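PDB 2CKS: endoglucanase E-5 from Thermobifida fusca, which hydrolyses internal beta-1,4-glucosidic linkages in cellulose, lichenin and cereal beta-D-glucans through its family 5 glycoside hydrolase catalytic domain. Local coordinates for residues T16-E21 and V26-M31; T117-I122 and E153-V158; V143-I148 and N192-S197; V158-D163 and S197-A202. All coordinates share one frame; numbering follows the deposited sequence.

Contact 1: residues T16-E21 and V26-M31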
loop_
_atom_site.group_PDB
_atom_site.type_symbol
_atom_site.label_atom_id
_atom_site.label_comp_id
_atom_site.label_asym_id
_atom_site.label_seq_id
_atom_site.Cartn_x
_atom_site.Cartn_y
_atom_site.Cartn_z
ATOM N N THR A 16 12.060 -7.413 -12.929
ATOM C CA THR A 16 10.778 -7.734 -12.297
ATOM C C THR A 16 10.729 -7.442 -10.802
ATOM O O THR A 16 9.844 -7.925 -10.123
ATOM C CB THR A 16 10.452 -9.232 -12.485
ATOM O OG1 THR A 16 11.467 -10.026 -11.859
ATOM C CG2 THR A 16 10.496 -9.623 -13.948
ATOM N N GLN A 17 11.680 -6.673 -10.285
ATOM C CA GLN A 17 11.743 -6.391 -8.852
ATOM C C GLN A 17 11.901 -4.908 -8.593
ATOM O O GLN A 17 12.231 -4.173 -9.496
ATOM C CB GLN A 17 12.920 -7.138 -8.235
ATOM C CG GLN A 17 12.810 -8.640 -8.416
ATOM C CD GLN A 17 13.924 -9.388 -7.752
ATOM O OE1 GLN A 17 15.073 -9.300 -8.186
ATOM N NE2 GLN A 17 13.603 -10.128 -6.698
ATOM N N LEU A 18 11.643 -4.475 -7.363
ATOM C CA LEU A 18 11.998 -3.133 -6.928
ATOM C C LEU A 18 13.420 -3.211 -6.385
ATOM O O LEU A 18 13.748 -4.109 -5.619
ATOM C CB LEU A 18 11.048 -2.650 -5.835
ATOM C CG LEU A 18 11.212 -1.208 -5.354
ATOM C CD1 LEU A 18 10.889 -0.202 -6.441
ATOM C CD2 LEU A 18 10.332 -0.972 -4.147
ATOM N N CYS A 19 14.254 -2.265 -6.811
ATOM C CA CYS A 19 15.673 -2.220 -6.456
ATOM C C CYS A 19 16.011 -0.952 -5.709
ATOM O O CYS A 19 15.306 0.046 -5.818
ATOM C CB CYS A 19 16.538 -2.242 -7.715
ATOM S SG CYS A 19 16.985 -3.888 -8.250
ATOM N N ASP A 20 17.118 -0.988 -4.968
ATOM C CA ASP A 20 17.697 0.219 -4.412
ATOM C C ASP A 20 18.431 0.972 -5.527
ATOM O O ASP A 20 18.454 0.533 -6.684
ATOM C CB ASP A 20 18.598 -0.109 -3.209
ATOM C CG ASP A 20 19.900 -0.766 -3.596
ATOM O OD1 ASP A 20 20.597 -1.234 -2.669
ATOM O OD2 ASP A 20 20.315 -0.862 -4.770
ATOM N N GLU A 21 19.037 2.097 -5.192
ATOM C CA GLU A 21 19.603 2.958 -6.222
ATOM C C GLU A 21 20.915 2.440 -6.822
ATOM O O GLU A 21 21.489 3.094 -7.691
ATOM C CB GLU A 21 19.751 4.378 -5.696
ATOM C CG GLU A 21 20.834 4.573 -4.660
ATOM C CD GLU A 21 20.967 6.024 -4.232
ATOM O OE1 GLU A 21 19.990 6.796 -4.371
ATOM O OE2 GLU A 21 22.069 6.395 -3.778
ATOM N N VAL A 26 15.400 -4.963 -3.313
ATOM C CA VAL A 26 15.100 -4.612 -1.937
ATOM C C VAL A 26 13.642 -4.946 -1.644
ATOM O O VAL A 26 12.774 -4.778 -2.502
ATOM C CB VAL A 26 15.393 -3.119 -1.652
ATOM C CG1 VAL A 26 14.521 -2.189 -2.497
ATOM C CG2 VAL A 26 15.243 -2.815 -0.173
ATOM N N GLN A 27 13.400 -5.431 -0.431
ATOM C CA GLN A 27 12.056 -5.712 0.058
ATOM C C GLN A 27 11.702 -4.670 1.115
ATOM O O GLN A 27 12.261 -4.686 2.214
ATOM C CB GLN A 27 11.989 -7.111 0.669
ATOM C CG GLN A 27 10.584 -7.517 1.010
ATOM C CD GLN A 27 10.470 -8.742 1.884
ATOM O OE1 GLN A 27 11.447 -9.185 2.510
ATOM N NE2 GLN A 27 9.262 -9.282 1.958
ATOM N N LEU A 28 10.789 -3.764 0.782
ATOM C CA LEU A 28 10.345 -2.741 1.726
ATOM C C LEU A 28 9.116 -3.258 2.464
ATOM O O LEU A 28 8.128 -3.607 1.835
ATOM C CB LEU A 28 10.016 -1.444 0.988
ATOM C CG LEU A 28 11.127 -0.845 0.131
ATOM C CD1 LEU A 28 10.648 0.412 -0.577
ATOM C CD2 LEU A 28 12.355 -0.550 0.981
ATOM N N ARG A 29 9.195 -3.320 3.793
ATOM C CA ARG A 29 8.114 -3.845 4.613
ATOM C C ARG A 29 7.657 -2.803 5.603
ATOM O O ARG A 29 8.470 -2.103 6.212
ATOM C CB ARG A 29 8.557 -5.090 5.379
ATOM C CG ARG A 29 9.146 -6.180 4.489
ATOM C CD ARG A 29 9.777 -7.327 5.235
ATOM N NE ARG A 29 10.763 -6.823 6.181
ATOM C CZ ARG A 29 10.995 -7.317 7.388
ATOM N NH1 ARG A 29 10.354 -8.391 7.829
ATOM N NH2 ARG A 29 11.897 -6.727 8.154
ATOM N N GLY A 30 6.348 -2.713 5.805
ATOM C CA GLY A 30 5.814 -1.719 6.706
ATOM C C GLY A 30 4.327 -1.863 6.930
ATOM O O GLY A 30 3.807 -2.964 6.917
ATOM N N MET A 31 3.665 -0.728 7.142
ATOM C CA MET A 31 2.277 -0.687 7.544
ATOM C C MET A 31 1.497 0.270 6.679
ATOM O O MET A 31 2.015 1.294 6.238
ATOM C CB MET A 31 2.171 -0.169 8.983
ATOM C CG MET A 31 2.696 -1.107 10.053
ATOM S SD MET A 31 1.823 -2.707 10.093
ATOM C CE MET A 31 0.153 -2.170 10.417
#

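Contact 2: residues T117-I122 and E153-V158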
loop_
_atom_site.group_PDB
_atom_site.type_symbol
_atom_site.label_atom_id
_atom_site.label_comp_id
_atom_site.label_asym_id
_atom_site.label_seq_id
_atom_site.Cartn_x
_atom_site.Cartn_y
_atom_site.Cartn_z
ATOM N N THR A 117 -6.359 15.676 -10.612
ATOM C CA THR A 117 -6.154 16.897 -9.845
ATOM C C THR A 117 -5.267 16.657 -8.626
ATOM O O THR A 117 -4.318 17.395 -8.380
ATOM C CB THR A 117 -7.501 17.464 -9.423
ATOM O OG1 THR A 117 -8.211 17.860 -10.599
ATOM C CG2 THR A 117 -7.357 18.750 -8.607
ATOM N N PHE A 118 -5.573 15.607 -7.882
ATOM C CA PHE A 118 -4.841 15.297 -6.660
ATOM C C PHE A 118 -3.396 14.913 -6.981
ATOM O O PHE A 118 -2.473 15.464 -6.406
ATOM C CB PHE A 118 -5.544 14.175 -5.888
ATOM C CG PHE A 118 -4.745 13.626 -4.728
ATOM C CD1 PHE A 118 -4.655 14.315 -3.530
ATOM C CD2 PHE A 118 -4.100 12.398 -4.832
ATOM C CE1 PHE A 118 -3.916 13.792 -2.474
ATOM C CE2 PHE A 118 -3.379 11.883 -3.782
ATOM C CZ PHE A 118 -3.286 12.563 -2.619
ATOM N N PHE A 119 -3.211 13.970 -7.899
ATOM C CA PHE A 119 -1.866 13.490 -8.218
ATOM C C PHE A 119 -1.007 14.561 -8.890
ATOM O O PHE A 119 0.189 14.608 -8.658
ATOM C CB PHE A 119 -1.913 12.192 -9.032
ATOM C CG PHE A 119 -2.161 10.965 -8.191
ATOM C CD1 PHE A 119 -1.231 10.566 -7.245
ATOM C CD2 PHE A 119 -3.317 10.214 -8.340
ATOM C CE1 PHE A 119 -1.455 9.454 -6.460
ATOM C CE2 PHE A 119 -3.537 9.090 -7.565
ATOM C CZ PHE A 119 -2.605 8.712 -6.628
ATOM N N ALA A 120 -1.607 15.445 -9.676
ATOM C CA ALA A 120 -0.852 16.563 -10.238
ATOM C C ALA A 120 -0.278 17.417 -9.116
ATOM O O ALA A 120 0.882 17.803 -9.156
ATOM C CB ALA A 120 -1.721 17.404 -11.138
ATOM N N GLU A 121 -1.090 17.709 -8.104
ATOM C CA GLU A 121 -0.622 18.521 -6.986
ATOM C C GLU A 121 0.466 17.801 -6.176
ATOM O O GLU A 121 1.497 18.390 -5.830
ATOM C CB GLU A 121 -1.769 18.935 -6.068
ATOM C CG GLU A 121 -1.241 19.713 -4.873
ATOM C CD GLU A 121 -2.274 20.496 -4.098
ATOM O OE1 GLU A 121 -1.894 20.982 -3.003
ATOM O OE2 GLU A 121 -3.432 20.626 -4.554
ATOM N N ILE A 122 0.245 16.525 -5.884
ATOM C CA ILE A 122 1.186 15.763 -5.080
ATOM C C ILE A 122 2.505 15.614 -5.826
ATOM O O ILE A 122 3.568 15.856 -5.269
ATOM C CB ILE A 122 0.609 14.374 -4.743
ATOM C CG1 ILE A 122 -0.641 14.493 -3.862
ATOM C CG2 ILE A 122 1.679 13.484 -4.096
ATOM C CD1 ILE A 122 -0.440 15.121 -2.496
ATOM N N GLU A 153 -3.265 4.365 -17.885
ATOM C CA GLU A 153 -2.616 5.095 -18.968
ATOM C C GLU A 153 -3.124 6.544 -19.089
ATOM O O GLU A 153 -2.480 7.375 -19.729
ATOM C CB GLU A 153 -2.739 4.285 -20.266
ATOM C CG GLU A 153 -1.878 3.025 -20.184
ATOM C CD GLU A 153 -2.061 2.025 -21.305
ATOM O OE1 GLU A 153 -1.287 1.040 -21.315
ATOM O OE2 GLU A 153 -2.944 2.208 -22.172
ATOM N N GLU A 154 -4.256 6.846 -18.453
ATOM C CA GLU A 154 -4.755 8.222 -18.319
ATOM C C GLU A 154 -4.095 8.979 -17.151
ATOM O O GLU A 154 -3.840 10.173 -17.251
ATOM C CB GLU A 154 -6.291 8.234 -18.158
ATOM C CG GLU A 154 -7.043 7.737 -19.386
ATOM C CD GLU A 154 -8.541 7.567 -19.180
ATOM O OE1 GLU A 154 -8.977 6.590 -18.550
ATOM O OE2 GLU A 154 -9.289 8.415 -19.658
ATOM N N VAL A 155 -3.814 8.289 -16.044
ATOM C CA VAL A 155 -3.286 8.943 -14.843
ATOM C C VAL A 155 -1.763 9.017 -14.850
ATOM O O VAL A 155 -1.191 10.009 -14.419
ATOM C CB VAL A 155 -3.755 8.217 -13.557
ATOM C CG1 VAL A 155 -3.163 8.860 -12.306
ATOM C CG2 VAL A 155 -5.258 8.234 -13.483
ATOM N N ILE A 156 -1.112 7.969 -15.336
ATOM C CA ILE A 156 0.350 7.890 -15.298
ATOM C C ILE A 156 1.025 9.118 -15.922
ATOM O O ILE A 156 1.930 9.669 -15.311
ATOM C CB ILE A 156 0.868 6.541 -15.889
ATOM C CG1 ILE A 156 0.593 5.413 -14.894
ATOM C CG2 ILE A 156 2.373 6.588 -16.189
ATOM C CD1 ILE A 156 0.689 4.041 -15.488
ATOM N N PRO A 157 0.621 9.554 -17.114
ATOM C CA PRO A 157 1.245 10.738 -17.723
ATOM C C PRO A 157 1.087 12.023 -16.917
ATOM O O PRO A 157 1.961 12.877 -16.999
ATOM C CB PRO A 157 0.529 10.871 -19.073
ATOM C CG PRO A 157 -0.105 9.602 -19.317
ATOM C CD PRO A 157 -0.378 8.952 -18.011
ATOM N N VAL A 158 0.002 12.164 -16.161
ATOM C CA VAL A 158 -0.185 13.331 -15.306
ATOM C C VAL A 158 0.907 13.358 -14.236
ATOM O O VAL A 158 1.512 14.388 -13.980
ATOM C CB VAL A 158 -1.582 13.332 -14.647
ATOM C CG1 VAL A 158 -1.699 14.458 -13.636
ATOM C CG2 VAL A 158 -2.663 13.435 -15.715
#

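Contact 3: residues V143-I148 and N192-S197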
loop_
_atom_site.group_PDB
_atom_site.type_symbol
_atom_site.label_atom_id
_atom_site.label_comp_id
_atom_site.label_asym_id
_atom_site.label_seq_id
_atom_site.Cartn_x
_atom_site.Cartn_y
_atom_site.Cartn_z
ATOM N N VAL A 143 -14.622 -4.489 -12.815
ATOM C CA VAL A 143 -14.116 -3.976 -14.088
ATOM C C VAL A 143 -13.090 -4.923 -14.716
ATOM O O VAL A 143 -12.400 -5.690 -14.031
ATOM C CB VAL A 143 -13.507 -2.548 -13.947
ATOM C CG1 VAL A 143 -14.582 -1.529 -13.584
ATOM C CG2 VAL A 143 -12.363 -2.527 -12.933
ATOM N N SER A 144 -12.991 -4.856 -16.037
ATOM C CA SER A 144 -12.045 -5.668 -16.780
ATOM C C SER A 144 -10.629 -5.166 -16.569
ATOM O O SER A 144 -10.414 -3.996 -16.230
ATOM C CB SER A 144 -12.359 -5.618 -18.273
ATOM O OG SER A 144 -12.135 -4.320 -18.789
ATOM N N TRP A 145 -9.666 -6.043 -16.815
ATOM C CA TRP A 145 -8.268 -5.636 -16.812
ATOM C C TRP A 145 -7.996 -4.554 -17.859
ATOM O O TRP A 145 -7.297 -3.581 -17.581
ATOM C CB TRP A 145 -7.311 -6.820 -16.996
ATOM C CG TRP A 145 -5.916 -6.314 -17.182
ATOM C CD1 TRP A 145 -5.157 -6.413 -18.293
ATOM C CD2 TRP A 145 -5.155 -5.538 -16.245
ATOM N NE1 TRP A 145 -3.960 -5.764 -18.115
ATOM C CE2 TRP A 145 -3.936 -5.216 -16.862
ATOM C CE3 TRP A 145 -5.385 -5.076 -14.943
ATOM C CZ2 TRP A 145 -2.949 -4.466 -16.226
ATOM C CZ3 TRP A 145 -4.410 -4.329 -14.316
ATOM C CH2 TRP A 145 -3.209 -4.028 -14.957
ATOM N N ALA A 146 -8.559 -4.688 -19.060
ATOM C CA ALA A 146 -8.354 -3.659 -20.085
ATOM C C ALA A 146 -8.784 -2.261 -19.635
ATOM O O ALA A 146 -8.150 -1.275 -19.995
ATOM C CB ALA A 146 -9.042 -4.036 -21.389
ATOM N N SER A 147 -9.853 -2.167 -18.850
ATOM C CA SER A 147 -10.320 -0.866 -18.391
ATOM C C SER A 147 -9.409 -0.310 -17.299
ATOM O O SER A 147 -9.229 0.898 -17.214
ATOM C CB SER A 147 -11.768 -0.934 -17.910
ATOM O OG SER A 147 -11.855 -1.515 -16.629
ATOM N N ILE A 148 -8.832 -1.184 -16.474
ATOM C CA ILE A 148 -7.868 -0.732 -15.462
ATOM C C ILE A 148 -6.617 -0.229 -16.154
ATOM O O ILE A 148 -6.094 0.812 -15.800
ATOM C CB ILE A 148 -7.529 -1.839 -14.449
ATOM C CG1 ILE A 148 -8.780 -2.243 -13.671
ATOM C CG2 ILE A 148 -6.443 -1.344 -13.481
ATOM C CD1 ILE A 148 -8.621 -3.543 -12.927
ATOM N N ASN A 192 -1.159 -8.186 -21.473
ATOM C CA ASN A 192 -1.593 -6.842 -21.839
ATOM C C ASN A 192 -1.143 -5.839 -20.767
ATOM O O ASN A 192 -1.960 -5.266 -20.064
ATOM C CB ASN A 192 -3.123 -6.829 -21.987
ATOM C CG ASN A 192 -3.652 -5.550 -22.600
ATOM O OD1 ASN A 192 -2.908 -4.787 -23.217
ATOM N ND2 ASN A 192 -4.957 -5.318 -22.442
ATOM N N PRO A 193 0.161 -5.640 -20.624
ATOM C CA PRO A 193 0.676 -4.846 -19.506
ATOM C C PRO A 193 0.443 -3.352 -19.699
ATOM O O PRO A 193 0.245 -2.887 -20.829
ATOM C CB PRO A 193 2.166 -5.183 -19.503
ATOM C CG PRO A 193 2.472 -5.495 -20.910
ATOM C CD PRO A 193 1.247 -6.154 -21.482
ATOM N N VAL A 194 0.444 -2.612 -18.598
ATOM C CA VAL A 194 0.425 -1.157 -18.669
ATOM C C VAL A 194 1.661 -0.724 -19.476
ATOM O O VAL A 194 2.759 -1.216 -19.229
ATOM C CB VAL A 194 0.420 -0.538 -17.258
ATOM C CG1 VAL A 194 0.627 0.973 -17.320
ATOM C CG2 VAL A 194 -0.878 -0.871 -16.550
ATOM N N ASN A 195 1.450 0.170 -20.443
ATOM C CA ASN A 195 2.494 0.631 -21.370
ATOM C C ASN A 195 3.292 1.765 -20.727
ATOM O O ASN A 195 3.265 2.908 -21.168
ATOM C CB ASN A 195 1.862 1.074 -22.708
ATOM C CG ASN A 195 2.896 1.332 -23.808
ATOM O OD1 ASN A 195 3.675 0.446 -24.182
ATOM N ND2 ASN A 195 2.884 2.546 -24.347
ATOM N N ALA A 196 3.960 1.429 -19.640
ATOM C CA ALA A 196 4.869 2.318 -18.947
ATOM C C ALA A 196 5.808 1.427 -18.176
ATOM O O ALA A 196 5.505 0.256 -17.919
ATOM C CB ALA A 196 4.128 3.236 -18.002
ATOM N N SER A 197 6.952 1.979 -17.823
ATOM C CA SER A 197 7.900 1.273 -17.000
ATOM C C SER A 197 8.053 1.984 -15.665
ATOM O O SER A 197 7.397 2.994 -15.390
ATOM C CB SER A 197 9.215 1.138 -17.736
ATOM O OG SER A 197 9.005 0.334 -18.881
#

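Contact 4: residues V158-D163 and S197-A202. With NA (sodium ion), chain H.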
loop_
_atom_site.group_PDB
_atom_site.type_symbol
_atom_site.label_atom_id
_atom_site.label_comp_id
_atom_site.label_asym_id
_atom_site.label_seq_id
_atom_site.Cartn_x
_atom_site.Cartn_y
_atom_site.Cartn_z
ATOM N N VAL A 158 0.002 12.164 -16.161
ATOM C CA VAL A 158 -0.185 13.331 -15.306
ATOM C C VAL A 158 0.907 13.358 -14.236
ATOM O O VAL A 158 1.512 14.388 -13.980
ATOM C CB VAL A 158 -1.582 13.332 -14.647
ATOM C CG1 VAL A 158 -1.699 14.458 -13.636
ATOM C CG2 VAL A 158 -2.663 13.435 -15.715
ATOM N N ILE A 159 1.173 12.210 -13.628
ATOM C CA ILE A 159 2.250 12.103 -12.644
ATOM C C ILE A 159 3.631 12.271 -13.277
ATOM O O ILE A 159 4.456 13.031 -12.770
ATOM C CB ILE A 159 2.156 10.750 -11.900
ATOM C CG1 ILE A 159 0.893 10.722 -11.038
ATOM C CG2 ILE A 159 3.382 10.512 -11.040
ATOM C CD1 ILE A 159 0.512 9.368 -10.551
ATOM N N ARG A 160 3.865 11.578 -14.390
ATOM C CA ARG A 160 5.191 11.492 -14.994
ATOM C C ARG A 160 5.620 12.816 -15.616
ATOM O O ARG A 160 6.810 13.099 -15.735
ATOM C CB ARG A 160 5.234 10.364 -16.029
ATOM C CG ARG A 160 5.150 8.956 -15.416
ATOM C CD ARG A 160 6.469 8.506 -14.861
ATOM N NE ARG A 160 6.413 7.385 -13.922
ATOM C CZ ARG A 160 6.433 6.103 -14.259
ATOM N NH1 ARG A 160 6.435 5.714 -15.529
ATOM N NH2 ARG A 160 6.431 5.189 -13.304
ATOM N N GLN A 161 4.646 13.641 -15.981
ATOM C CA GLN A 161 4.918 14.975 -16.494
ATOM C C GLN A 161 5.611 15.826 -15.437
ATOM O O GLN A 161 6.439 16.677 -15.756
ATOM C CB GLN A 161 3.607 15.637 -16.924
ATOM C CG GLN A 161 3.733 17.092 -17.360
ATOM C CD GLN A 161 2.416 17.663 -17.802
ATOM O OE1 GLN A 161 1.598 16.961 -18.402
ATOM N NE2 GLN A 161 2.195 18.940 -17.508
ATOM N N ARG A 162 5.249 15.592 -14.184
ATOM C CA ARG A 162 5.727 16.386 -13.057
ATOM C C ARG A 162 6.829 15.710 -12.247
ATOM O O ARG A 162 7.677 16.371 -11.643
ATOM C CB ARG A 162 4.542 16.677 -12.144
ATOM C CG ARG A 162 3.532 17.570 -12.789
ATOM C CD ARG A 162 2.133 17.437 -12.261
ATOM N NE ARG A 162 1.295 18.445 -12.897
ATOM C CZ ARG A 162 0.593 18.276 -14.015
ATOM N NH1 ARG A 162 0.580 17.120 -14.664
ATOM N NH2 ARG A 162 -0.110 19.294 -14.497
ATOM N N ASP A 163 6.832 14.383 -12.266
ATOM C CA ASP A 163 7.726 13.599 -11.438
ATOM C C ASP A 163 8.051 12.343 -12.244
ATOM O O ASP A 163 7.460 11.297 -12.034
ATOM C CB ASP A 163 7.014 13.278 -10.127
ATOM C CG ASP A 163 7.906 12.637 -9.106
ATOM O OD1 ASP A 163 9.150 12.641 -9.271
ATOM O OD2 ASP A 163 7.433 12.119 -8.067
ATOM N N SER A 197 6.952 1.979 -17.823
ATOM C CA SER A 197 7.900 1.273 -17.000
ATOM C C SER A 197 8.053 1.984 -15.665
ATOM O O SER A 197 7.397 2.994 -15.390
ATOM C CB SER A 197 9.215 1.138 -17.736
ATOM O OG SER A 197 9.005 0.334 -18.881
ATOM N N ASN A 198 8.883 1.413 -14.808
ATOM C CA ASN A 198 8.917 1.788 -13.421
ATOM C C ASN A 198 7.534 1.650 -12.787
ATOM O O ASN A 198 7.120 2.477 -11.991
ATOM C CB ASN A 198 9.489 3.197 -13.279
ATOM C CG ASN A 198 10.321 3.345 -12.062
ATOM O OD1 ASN A 198 10.818 2.358 -11.523
ATOM N ND2 ASN A 198 10.480 4.571 -11.603
ATOM N N ILE A 199 6.835 0.578 -13.166
ATOM C CA ILE A 199 5.490 0.250 -12.696
ATOM C C ILE A 199 5.560 -1.018 -11.848
ATOM O O ILE A 199 6.355 -1.914 -12.144
ATOM C CB ILE A 199 4.545 -0.006 -13.915
ATOM C CG1 ILE A 199 4.373 1.262 -14.765
ATOM C CG2 ILE A 199 3.183 -0.554 -13.475
ATOM C CD1 ILE A 199 3.737 2.431 -14.038
ATOM N N MET A 200 4.733 -1.085 -10.802
ATOM C CA MET A 200 4.483 -2.313 -10.056
ATOM C C MET A 200 2.983 -2.546 -10.037
ATOM O O MET A 200 2.199 -1.620 -10.287
ATOM C CB MET A 200 4.996 -2.175 -8.626
ATOM C CG MET A 200 6.415 -1.675 -8.541
ATOM S SD MET A 200 7.005 -1.687 -6.850
ATOM C CE MET A 200 7.320 -3.387 -6.605
ATOM N N TYR A 201 2.592 -3.774 -9.753
ATOM C CA TYR A 201 1.189 -4.153 -9.718
ATOM C C TYR A 201 0.843 -4.598 -8.312
ATOM O O TYR A 201 1.621 -5.295 -7.659
ATOM C CB TYR A 201 0.924 -5.268 -10.722
ATOM C CG TYR A 201 1.154 -4.828 -12.145
ATOM C CD1 TYR A 201 2.401 -4.967 -12.734
ATOM C CD2 TYR A 201 0.136 -4.255 -12.895
ATOM C CE1 TYR A 201 2.616 -4.567 -14.039
ATOM C CE2 TYR A 201 0.346 -3.851 -14.195
ATOM C CZ TYR A 201 1.577 -4.015 -14.767
ATOM O OH TYR A 201 1.779 -3.605 -16.070
ATOM N N ALA A 202 -0.327 -4.191 -7.842
ATOM C CA ALA A 202 -0.733 -4.489 -6.475
ATOM C C ALA A 202 -1.385 -5.855 -6.324
ATOM O O ALA A 202 -2.145 -6.303 -7.186
ATOM C CB ALA A 202 -1.663 -3.416 -5.979
HETATM NA NA NA H . 10.939 12.256 -7.537
HETATM O O HOH W 1 8.643 12.186 -5.870
HETATM O O HOH W 2 13.220 12.641 -8.195
HETATM O O HOH W 3 10.516 10.567 -7.890
HETATM O O HOH W 4 11.314 9.571 -7.240
#

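Contact 1: residues T16-E21 and V26-M31
Leu18 and Val26 meet where the second strand of a small antiparallel hairpin, 12-14 with 17-19, runs up against the chain that leads into 29-32, the first strand of the parallel eight-stranded barrel. This is the entry to a TIM barrel, and the contact lies just before the N-terminal end of its first strand.

One backbone hydrogen bond joins the segments. Val26 N donates a hydrogen bond to Leu18 O at 3.0 Å, and the N-H...O angle of 173° makes it nearly straight. The segments diverge beyond the closest CA pair, Cys19 and Val26, at 5.1 Å, and no second backbone bond joins them: Leu28 and Gly30 pair instead with Trp262 of the last barrel strand, while Cys19 bonds to Gln12 within the hairpin.

The polar and covalent ends turn to other partners. Asp20 OD2 accepts from the backbone N of His22 and Asn24, holding the turn between the segments, and Cys19 SG is in a disulfide with Cys14 across the hairpin.

Apolar contacts supply the rest. Leu18 CG stands anti to its own nitrogen (chi1 -175°), which carries the branch toward Leu28; the two leucine side chains cross at about a right angle and touch through single methyls, Leu18 CD2 and Leu28 CD1, 3.8 Å apart. Tyr8 of helix 4-8 adds to this apolar patch by packing on both Val26 and Leu28. Val26 CG1, seated between the backbone N and carbonyl carbon (chi1 62°), rests 3.8 Å from Cys19 C, against the peptide that leads to Asp20.

Contact 2: residues T117-I122 and E153-V158
Val155 CG1 meets CD2 of the Phe119 ring obliquely, 4.2 Å away. One face of the same ring is taken by a neighbour on its own helix: Phe118 CD2 sits 4.0 Å above the plane, over the ring centre. Phe118 has in turn Ile122 CG1 on one of its faces, 3.5 Å above the plane and offset toward the rim.

The second point of contact is a pair of methyls. Val158 CG1 comes within 3.9 Å of Ala120 CB and also lies near Ala120 N. It can do so because CG1 is anti to the backbone nitrogen of Val158 (chi1 173°), pointing the methyl at the facing helix. The small alanine side chain probably allows the close approach of the backbones, with the CA atoms of Ala120 and Val158 6.0 Å apart.

No hydrogen bond crosses the interface, and only 139 Å² is buried, evidence of a slim apolar seam. Within 153-158 the helix is kinked at Pro157, which has no N-H to give; Val158 N makes just a weak bond to Val155 O.

Helices 112-126 and 145-162 thus lie side by side on the outside of the TIM barrel. Phe119 also packs on Tyr134 of strand 132-135, the strand between them in sequence, while Phe119 and Val155 share Ile136 in the loop beyond it.

Contact 3: residues V143-I148 and N192-S197
Trp145 points its indole edge at the backbone of Asn192, with NE1 leading. The carbonyl oxygen of Asn192 lies only 6° out of the ring plane, so the N-H is used along its own direction: NE1 to Asn192 O measures 2.8 Å with an N-H...O angle of 170°. Seen from the acceptor the approach is less regular, since the donor is tilted 33° from the carbonyl plane.

With its CG turned opposite the backbone N, the indole swings toward the loop 192-197. Farther along the same ring, Val194 CG2 meets CZ2 at 4.2 Å; the two side chains cross at about a right angle, and the methyl sits obliquely to the ring. Ala146 CB gives a looser contact to Asn192 ND2, at 4.4 Å.

Just before helix 145-162, Ser144 is the N-cap, its OG accepting from Ser147 N at 3.1 Å. Trp145 is thus the first residue of a capped helix, and it joins that helix to the loop between helix 187-191 and barrel strand 199-206. A phenylalanine in its place would probably leave Asn192 O without this donor and open a gap beside Val194.

Chemically, one short bond satisfies the single polar atom of a buried indole, and its directionality probably helps to fix the ring's rotation against the loop while CZ2 on the benzo side packs against Val194.

Contact 4: residues V158-D163 and S197-A202
Arg160 holds two consecutive backbone carbonyls with its guanidinium. The strongest of these bonds runs from NH1 to Ser197 O at 2.9 Å, with an N-H...O angle of 144° and the oxygen 19° out of the guanidinium plane. NH2 adds two weak bonds, to Asn198 O at 3.1 Å, met at the edge and in plane, and to Ser197 O at 3.2 Å. NH2 also donates to Ser166 O, just ahead of strand 168-170, so one end group gathers three carbonyls. Three residues on, Asp163 OD1 binds the sodium ion at 2.5 Å, in a site that Ala127, Lys129 and Asp165 help to form; the same oxygen is a ligand of a zinc ion, together with Ala127 and Asp165.

A bend at chi2 (-79°) turns the long side chain off the helix toward the strand, bridging backbones whose nearest CA atoms, Arg160 and Asn198, are 10.5 Å apart. A methionine here would probably leave Ser197 O and Asn198 O without their guanidinium partner and the start of the strand less firmly tied to the helix.

Packing around the bonds is light: Asn198 CB lies 3.6 Å from Arg160 NH2.

In the TIM barrel, helix 145-162 here lies outside strands 168-170 and 199-206. Ile159 and Arg160 both pack on Ile168 of the intervening strand, and Asn198 OD1 accepts from Val13 N of strand 12-14.

How the contacts relate
Helix 145-162 connects three of the four contacts: contact 3 uses its first turn, contact 2 its later part and contact 4 its end. Contacts 2 and 4 share Val158, with centres 9 Å apart; Phe119 CB packs on Ile159 CG1 at 3.7 Å. Contacts 3 and 4 share Ser197 and are tied by a probable hydrogen bond between Val194 N and Tyr201 OH at 3.0 Å. Glu153 OE1 probably accepts from Asn195 N, linking contacts 2 and 3. Contact 1 joins the group through Leu18 CB and Met200 CE of contact 4. Glu139, the proton donor by similarity, is about 12 Å from Trp145, side chain to side chain.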